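Local coordinates for protein putative xanthine dehydrogenase YAGS fad-binding subunit (Escherichia coli, PDB 5G5G) that binds a pterin cytosine dinucleotide and a dioxothiomolybdenum centre, and probably serves as the catalytic subunit of a periplasmic aldehyde oxidase, at residues Ser171-Ile176 and Ala293-Lys298. Residues are numbered along the deposited sequence; the frame is centred on the assembly and turned at random.
Sequences SAAVKI and ADQSGK
V174 and A293 form an antiparallel hydrogen-bonded pair at the outer corner of a mixed five-stranded sheet in the molybdopterin cofactor-binding domain, where edge strand 174-182 begins and strand 285-293 ends. A293 N donates to V174 O over 2.8 Å, almost straight, with an N-H...O angle of 170°. The return bond, from V174 N to A293 O, is longer at 3.1 Å and more bent, with an N-H...O angle of 155°. Two successive residues, A173 and V174, stand opposite the single A293, a classic beta bulge just as the chain leaves helix 165-171.

Side chains add small van der Waals contacts. V174 CG1, flanked by N and C of its own residue (chi1 58°), lies 3.8 Å from A293 CB; the same valine also packs on L368 and K371 of helix 354-372. A172 CB rests against the A293 carbonyl, while A173 CB meets the start of the turn, reaching Q295 CG at 3.7 Å.

Beyond the pair, D294 to G297 form a type I turn that leads into strand 299-310. The D294 side chain turns back over this hairpin loop: OD1 accepts from S296 OG at 2.6 Å on the syn side and from K298 N through the other face of the carboxylate. D294 N bonds to K298 O, closing the loop's base, and N383 takes up the G297 carbonyl. On the neighbouring strand K175 NZ donates to A172 O at 2.9 Å and also to F169 O, tying the edge strand to the end of the preceding helix.

Backbone bonds thus carry the pairing at this surface corner of the sheet, while D294 and K175 organise each segment internally; the two donors on OD1, S296 OG and K298 N, would probably favour a charged D294 carboxylate.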
loop_
_atom_site.group_PDB
_atom_site.type_symbol
_atom_site.label_atom_id
_atom_site.label_comp_id
_atom_site.label_asym_id
_atom_site.label_seq_id
_atom_site.Cartn_x
_atom_site.Cartn_y
_atom_site.Cartn_z
ATOM N N SER C 171 -3.022 41.444 19.245
ATOM C CA SER C 171 -2.035 41.908 20.237
ATOM C C SER C 171 -0.682 41.185 20.152
ATOM O O SER C 171 0.324 41.643 20.677
ATOM C CB SER C 171 -2.594 41.716 21.650
ATOM O OG SER C 171 -3.755 42.541 21.830
ATOM N N ALA C 172 -0.669 39.999 19.590
ATOM C CA ALA C 172 0.511 39.151 19.614
ATOM C C ALA C 172 1.719 39.808 18.927
ATOM O O ALA C 172 1.546 40.475 17.920
ATOM C CB ALA C 172 0.214 37.821 18.958
ATOM N N ALA C 173 2.901 39.600 19.514
ATOM C CA ALA C 173 4.161 40.140 18.994
ATOM C C ALA C 173 4.586 39.479 17.718
ATOM O O ALA C 173 5.199 40.109 16.876
ATOM C CB ALA C 173 5.285 39.997 20.032
ATOM N N VAL C 174 4.275 38.207 17.557
ATOM C CA VAL C 174 4.735 37.483 16.376
ATOM C C VAL C 174 3.638 36.519 16.031
ATOM O O VAL C 174 3.025 35.943 16.939
ATOM C CB VAL C 174 6.081 36.771 16.635
ATOM C CG1 VAL C 174 6.015 35.797 17.778
ATOM C CG2 VAL C 174 6.543 35.997 15.429
ATOM N N LYS C 175 3.318 36.401 14.749
ATOM C CA LYS C 175 2.232 35.542 14.383
ATOM C C LYS C 175 2.313 35.011 12.977
ATOM O O LYS C 175 3.017 35.568 12.152
ATOM C CB LYS C 175 0.909 36.271 14.553
ATOM C CG LYS C 175 0.697 37.417 13.579
ATOM C CD LYS C 175 -0.208 38.519 14.087
ATOM C CE LYS C 175 0.521 39.411 15.091
ATOM N NZ LYS C 175 -0.277 40.497 15.714
ATOM N N ILE C 176 1.585 33.929 12.743
ATOM C CA ILE C 176 1.447 33.352 11.381
ATOM C C ILE C 176 -0.022 33.179 11.031
ATOM O O ILE C 176 -0.859 33.077 11.927
ATOM C CB ILE C 176 2.209 31.999 11.190
ATOM C CG1 ILE C 176 1.647 30.914 12.091
ATOM C CG2 ILE C 176 3.701 32.160 11.446
ATOM C CD1 ILE C 176 0.547 30.083 11.431
ATOM N N ALA C 293 2.092 34.545 19.223
ATOM C CA ALA C 293 2.860 34.420 20.457
ATOM C C ALA C 293 3.322 35.785 20.946
ATOM O O ALA C 293 3.364 36.759 20.194
ATOM C CB ALA C 293 4.086 33.537 20.219
ATOM N N ASP C 294 3.668 35.837 22.223
ATOM C CA ASP C 294 4.185 37.052 22.805
ATOM C C ASP C 294 5.684 37.212 22.507
ATOM O O ASP C 294 6.280 36.346 21.835
ATOM C CB ASP C 294 3.829 37.145 24.301
ATOM C CG ASP C 294 4.603 36.180 25.200
ATOM O OD1 ASP C 294 5.630 35.564 24.819
ATOM O OD2 ASP C 294 4.160 36.097 26.371
ATOM N N GLN C 295 6.268 38.287 23.054
ATOM C CA GLN C 295 7.692 38.595 22.907
ATOM C C GLN C 295 8.621 37.489 23.425
ATOM O O GLN C 295 9.708 37.366 22.932
ATOM C CB GLN C 295 8.030 39.960 23.587
ATOM C CG GLN C 295 7.462 41.125 22.774
ATOM C CD GLN C 295 7.561 42.505 23.431
ATOM O OE1 GLN C 295 7.977 42.659 24.599
ATOM N NE2 GLN C 295 7.163 43.532 22.668
ATOM N N SER C 296 8.176 36.691 24.395
ATOM C CA SER C 296 8.956 35.535 24.909
ATOM C C SER C 296 8.749 34.211 24.167
ATOM O O SER C 296 9.436 33.231 24.420
ATOM C CB SER C 296 8.668 35.392 26.429
ATOM O OG SER C 296 7.317 34.951 26.681
ATOM N N GLY C 297 7.852 34.180 23.188
ATOM C CA GLY C 297 7.584 32.977 22.434
ATOM C C GLY C 297 6.484 32.112 23.000
ATOM O O GLY C 297 6.210 31.033 22.445
ATOM N N LYS C 298 5.792 32.595 24.021
ATOM C CA LYS C 298 4.597 31.925 24.552
ATOM C C LYS C 298 3.413 32.189 23.633
ATOM O O LYS C 298 3.034 33.346 23.406
ATOM C CB LYS C 298 4.224 32.426 25.966
ATOM C CG LYS C 298 5.180 31.921 27.059
ATOM C CD LYS C 298 4.796 30.496 27.453
ATOM C CE LYS C 298 5.753 29.828 28.423
ATOM N NZ LYS C 298 5.939 30.641 29.646
#